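LacI family sugar-binding transcriptional regulator (Enterococcus faecalis V583, PDB 4RK0) binds ribose in a pocket of its periplasmic-binding-protein-like fold and probably regulates transcription by binding DNA. Local coordinates at residues A[12-17]-A[24-29]; A[66-71]-A[242-247]. All blocks are in the same frame, centred on the assembly; numbering follows the deposited sequence.

From the N terminus, strand 9-14 runs toward the ribose pocket and the chain turns straight back along helix 20-35. Interaction 1 closes this short connection, which carries the ribose-pocket residues Asn19, Phe21 and Phe22. The chain continues through strand 39-44 to strand 66-69, where interaction 2 opens; it closes only at residues 242-247, after an excursion of 170 residues that takes in the whole second, four-stranded sheet. The two contacts follow in series, neither nesting nor crossing. They meet in the larger sheet, where Ile13 pairs through its backbone with Val68 and Ala70, and they tie helices 20-35 and 233-249 to neighbouring strands of it.

Interaction 1: residues A[12-17]-A[24-29]; sequences VIVPDI and QLIRGI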
# COMPACT_ATOMS: atom_id res chain seq x y z
N VAL A 12 -5.82 15.68 -2.79
CA VAL A 12 -5.05 14.77 -3.61
C VAL A 12 -5.96 13.66 -4.08
O VAL A 12 -6.54 12.97 -3.26
CB VAL A 12 -3.92 14.13 -2.79
CG1 VAL A 12 -3.18 13.12 -3.68
CG2 VAL A 12 -2.98 15.22 -2.27
N ILE A 13 -6.11 13.56 -5.40
CA ILE A 13 -7.03 12.65 -6.03
C ILE A 13 -6.22 11.59 -6.77
O ILE A 13 -5.58 11.87 -7.78
CB ILE A 13 -7.94 13.36 -7.08
CG1 ILE A 13 -8.51 14.67 -6.54
CG2 ILE A 13 -9.01 12.40 -7.58
CD1 ILE A 13 -9.33 14.56 -5.29
N VAL A 14 -6.25 10.36 -6.27
CA VAL A 14 -5.53 9.27 -6.93
C VAL A 14 -6.51 8.12 -7.22
O VAL A 14 -7.56 8.06 -6.60
CB VAL A 14 -4.38 8.76 -6.06
CG1 VAL A 14 -3.35 9.86 -5.89
CG2 VAL A 14 -4.89 8.31 -4.72
N PRO A 15 -6.14 7.21 -8.12
CA PRO A 15 -6.98 6.09 -8.47
C PRO A 15 -7.25 5.16 -7.31
O PRO A 15 -8.36 4.68 -7.19
CB PRO A 15 -6.19 5.38 -9.57
CG PRO A 15 -5.38 6.46 -10.20
CD PRO A 15 -5.00 7.35 -9.05
N ASP A 16 -6.23 4.89 -6.49
CA ASP A 16 -6.36 4.03 -5.33
C ASP A 16 -5.18 4.24 -4.38
O ASP A 16 -4.22 4.91 -4.73
CB ASP A 16 -6.49 2.56 -5.73
CG ASP A 16 -5.19 1.98 -6.23
OD1 ASP A 16 -4.18 2.06 -5.48
OD2 ASP A 16 -5.16 1.49 -7.36
N ILE A 17 -5.25 3.66 -3.19
CA ILE A 17 -4.12 3.72 -2.26
C ILE A 17 -3.58 2.33 -1.91
O ILE A 17 -2.62 2.21 -1.16
CB ILE A 17 -4.49 4.46 -0.97
CG1 ILE A 17 -5.78 3.90 -0.33
CG2 ILE A 17 -4.65 5.94 -1.28
CD1 ILE A 17 -5.93 4.25 1.14
N GLN A 24 3.27 5.30 -2.35
CA GLN A 24 4.57 5.97 -2.33
C GLN A 24 4.48 7.34 -2.94
O GLN A 24 5.17 8.26 -2.53
CB GLN A 24 5.61 5.13 -3.06
CG GLN A 24 6.10 3.93 -2.28
CD GLN A 24 6.90 4.30 -1.04
OE1 GLN A 24 7.24 5.45 -0.79
NE2 GLN A 24 7.20 3.29 -0.23
N LEU A 25 3.62 7.51 -3.95
CA LEU A 25 3.30 8.87 -4.44
C LEU A 25 2.83 9.78 -3.31
O LEU A 25 3.30 10.95 -3.15
CB LEU A 25 2.27 8.78 -5.58
CG LEU A 25 1.82 10.09 -6.23
CD1 LEU A 25 2.97 10.73 -6.97
CD2 LEU A 25 0.68 9.79 -7.19
N ILE A 26 1.89 9.28 -2.52
CA ILE A 26 1.37 10.05 -1.41
C ILE A 26 2.49 10.39 -0.39
O ILE A 26 2.59 11.53 0.03
CB ILE A 26 0.16 9.36 -0.75
CG1 ILE A 26 -1.07 9.48 -1.67
CG2 ILE A 26 -0.15 9.97 0.61
CD1 ILE A 26 -2.07 8.37 -1.47
N ARG A 27 3.31 9.44 0.02
CA ARG A 27 4.46 9.77 0.87
C ARG A 27 5.34 10.87 0.31
O ARG A 27 5.82 11.73 1.04
CB ARG A 27 5.34 8.52 1.08
CG ARG A 27 4.69 7.49 1.94
CD ARG A 27 5.67 6.39 2.33
NE ARG A 27 6.80 6.91 3.09
CZ ARG A 27 8.05 7.06 2.63
NH1 ARG A 27 8.39 6.75 1.39
NH2 ARG A 27 8.97 7.54 3.45
N GLY A 28 5.60 10.81 -0.99
CA GLY A 28 6.38 11.84 -1.68
C GLY A 28 5.75 13.20 -1.50
O GLY A 28 6.40 14.15 -1.09
N ILE A 29 4.45 13.29 -1.74
CA ILE A 29 3.70 14.54 -1.54
C ILE A 29 3.69 14.97 -0.09
O ILE A 29 3.97 16.15 0.23
CB ILE A 29 2.24 14.38 -2.03
CG1 ILE A 29 2.19 14.20 -3.54
CG2 ILE A 29 1.35 15.53 -1.57
CD1 ILE A 29 0.87 13.61 -4.04
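Ile17 and Ile26 meet methyl to methyl at the tight end of this contact: CG2 of Ile17 is 3.5 Å from CD1 of Ile26, the two side chains crossing at a slant. The remainder packs more loosely. CG1 of Val14 lies 4.2 Å from CD2 of Leu25, while its CG2 branch reaches toward Ile26 CD1, so the two methyls of one valine serve two neighbouring helix residues. Toward the start of the strand, Val12 CG1 comes to 4.1 Å from Ile29 CD1 as the two side chains pass alongside in opposing senses; with CG1 anti to the backbone N (chi1 177°), that branch is the one that meets the isoleucine. No hydrogen bond joins the segments, and all six touching residues are buried.

The outer side of the helix is different in kind. There the partly exposed Gln24 and Arg27 turn to each other, and Arg27 NH1 donates to Gln24 OE1 over 2.8 Å, with the acceptor almost in the guanidinium plane and the donor on a lone pair of the amide oxygen. The second subunit reaches both regions: its Gln47 hydrogen-bonds the carbonyl oxygen of Arg27, and at the tight end Ile17 packs on Ile26 of the second subunit.

Strand and helix run nearly antiparallel, at 164°, as the first two elements of a beta-alpha-beta unit completed by strand 39-44. That strand pairs with Val12 and Val14 and offers Leu42 to Ile26, while helix 233-249 flanks Leu25 through Val233 and Leu236.

Interaction 2: residues A[66-71]-A[242-247]; sequences GFVIAS and TLLLER
Strand 66-69 is an inner strand of the larger sheet of this periplasmic-binding-protein-like fold, and helix 233-249, from late in the chain, packs across it through Leu244. The two elements run in nearly opposite directions, 152° apart, with axes 9.1 Å from each other. Leu244 carries the helix side of the contact. Its CG stands anti to the backbone N (chi1 178°), which extends the isobutyl group from the helix to the strand. CD2 does most of the touching: it sits 3.7 Å from Val68 CG2, the leucine and valine crossing at an angle, and 3.8 Å from the carbonyl oxygen O of Phe67. The same methyl approaches the backbone carbon C of Gly66 at 4.0 Å; having no side chain, Gly66 presents bare main chain here. Phe67 points away from the helix at its CB, and its side chain touches Leu83 of helix 76-86, while Ile10 of strand 9-14 touches both Leu244 and Val68. Nearby, Arg247 NE forms a salt bridge with Asp103 OD2.

No hydrogen bond or charge pair joins the segments. Two apolar side chains meet, one methyl also lying against main-chain atoms, and the buried contact rests on close fit and exclusion of water.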
# COMPACT_ATOMS: atom_id res chain seq x y z
N GLY A 66 -5.30 24.04 -3.01
CA GLY A 66 -4.80 23.48 -4.27
C GLY A 66 -5.09 21.99 -4.39
O GLY A 66 -5.39 21.34 -3.40
N PHE A 67 -5.04 21.50 -5.62
CA PHE A 67 -5.37 20.10 -5.95
C PHE A 67 -4.26 19.41 -6.73
O PHE A 67 -3.75 19.95 -7.70
CB PHE A 67 -6.65 19.98 -6.83
CG PHE A 67 -7.94 20.07 -6.06
CD1 PHE A 67 -8.39 18.98 -5.33
CD2 PHE A 67 -8.72 21.22 -6.08
CE1 PHE A 67 -9.59 19.04 -4.62
CE2 PHE A 67 -9.91 21.29 -5.37
CZ PHE A 67 -10.34 20.21 -4.64
N VAL A 68 -3.93 18.19 -6.31
CA VAL A 68 -3.11 17.30 -7.14
C VAL A 68 -4.08 16.27 -7.76
O VAL A 68 -4.77 15.60 -7.00
CB VAL A 68 -2.09 16.52 -6.27
CG1 VAL A 68 -1.25 15.60 -7.13
CG2 VAL A 68 -1.20 17.49 -5.49
N ILE A 69 -4.06 16.13 -9.07
CA ILE A 69 -5.03 15.31 -9.82
C ILE A 69 -4.28 14.26 -10.63
O ILE A 69 -3.63 14.53 -11.61
CB ILE A 69 -6.00 16.15 -10.72
CG1 ILE A 69 -6.74 17.18 -9.85
CG2 ILE A 69 -6.99 15.20 -11.40
CD1 ILE A 69 -7.44 18.30 -10.60
N ALA A 70 -4.38 13.02 -10.15
CA ALA A 70 -3.72 11.91 -10.77
C ALA A 70 -4.73 10.93 -11.41
O ALA A 70 -4.31 9.92 -11.94
CB ALA A 70 -2.88 11.15 -9.73
N SER A 71 -6.03 11.23 -11.32
CA SER A 71 -7.10 10.33 -11.80
C SER A 71 -7.78 10.96 -13.01
O SER A 71 -8.07 12.15 -12.99
CB SER A 71 -8.13 10.10 -10.66
OG SER A 71 -9.36 9.57 -11.13
N THR A 242 5.83 20.18 -4.90
CA THR A 242 6.72 21.35 -4.85
C THR A 242 6.20 22.34 -5.85
O THR A 242 6.04 23.52 -5.53
CB THR A 242 8.18 20.98 -5.12
OG1 THR A 242 8.63 20.11 -4.06
CG2 THR A 242 9.08 22.22 -5.13
N LEU A 243 5.93 21.87 -7.05
CA LEU A 243 5.39 22.73 -8.09
C LEU A 243 4.05 23.31 -7.75
O LEU A 243 3.78 24.46 -8.08
CB LEU A 243 5.34 22.01 -9.42
CG LEU A 243 6.67 21.79 -10.12
CD1 LEU A 243 6.39 21.17 -11.46
CD2 LEU A 243 7.46 23.08 -10.30
N LEU A 244 3.21 22.56 -7.04
CA LEU A 244 1.90 23.10 -6.68
C LEU A 244 2.04 24.17 -5.64
O LEU A 244 1.40 25.21 -5.72
CB LEU A 244 0.94 22.00 -6.18
CG LEU A 244 -0.45 22.44 -5.73
CD1 LEU A 244 -1.23 23.11 -6.86
CD2 LEU A 244 -1.22 21.21 -5.23
N LEU A 245 2.86 23.93 -4.63
CA LEU A 245 3.05 24.96 -3.59
C LEU A 245 3.67 26.24 -4.16
O LEU A 245 3.43 27.34 -3.63
CB LEU A 245 3.88 24.40 -2.44
CG LEU A 245 3.10 23.51 -1.47
CD1 LEU A 245 4.03 23.01 -0.38
CD2 LEU A 245 1.91 24.23 -0.85
N GLU A 246 4.44 26.10 -5.24
CA GLU A 246 5.00 27.26 -5.93
C GLU A 246 3.92 28.11 -6.56
O GLU A 246 4.05 29.33 -6.59
CB GLU A 246 5.97 26.85 -7.02
CG GLU A 246 7.42 26.66 -6.57
CD GLU A 246 8.31 26.06 -7.66
OE1 GLU A 246 7.88 25.95 -8.83
OE2 GLU A 246 9.44 25.66 -7.33
N ARG A 247 2.88 27.48 -7.10
CA ARG A 247 1.79 28.24 -7.71
C ARG A 247 0.94 28.87 -6.61
O ARG A 247 0.47 30.00 -6.73
CB ARG A 247 0.99 27.37 -8.68
CG ARG A 247 -0.13 28.12 -9.37
CD ARG A 247 -0.69 27.31 -10.56
NE ARG A 247 0.34 27.00 -11.56
CZ ARG A 247 0.84 27.85 -12.46
NH1 ARG A 247 0.42 29.11 -12.49
NH2 ARG A 247 1.78 27.45 -13.31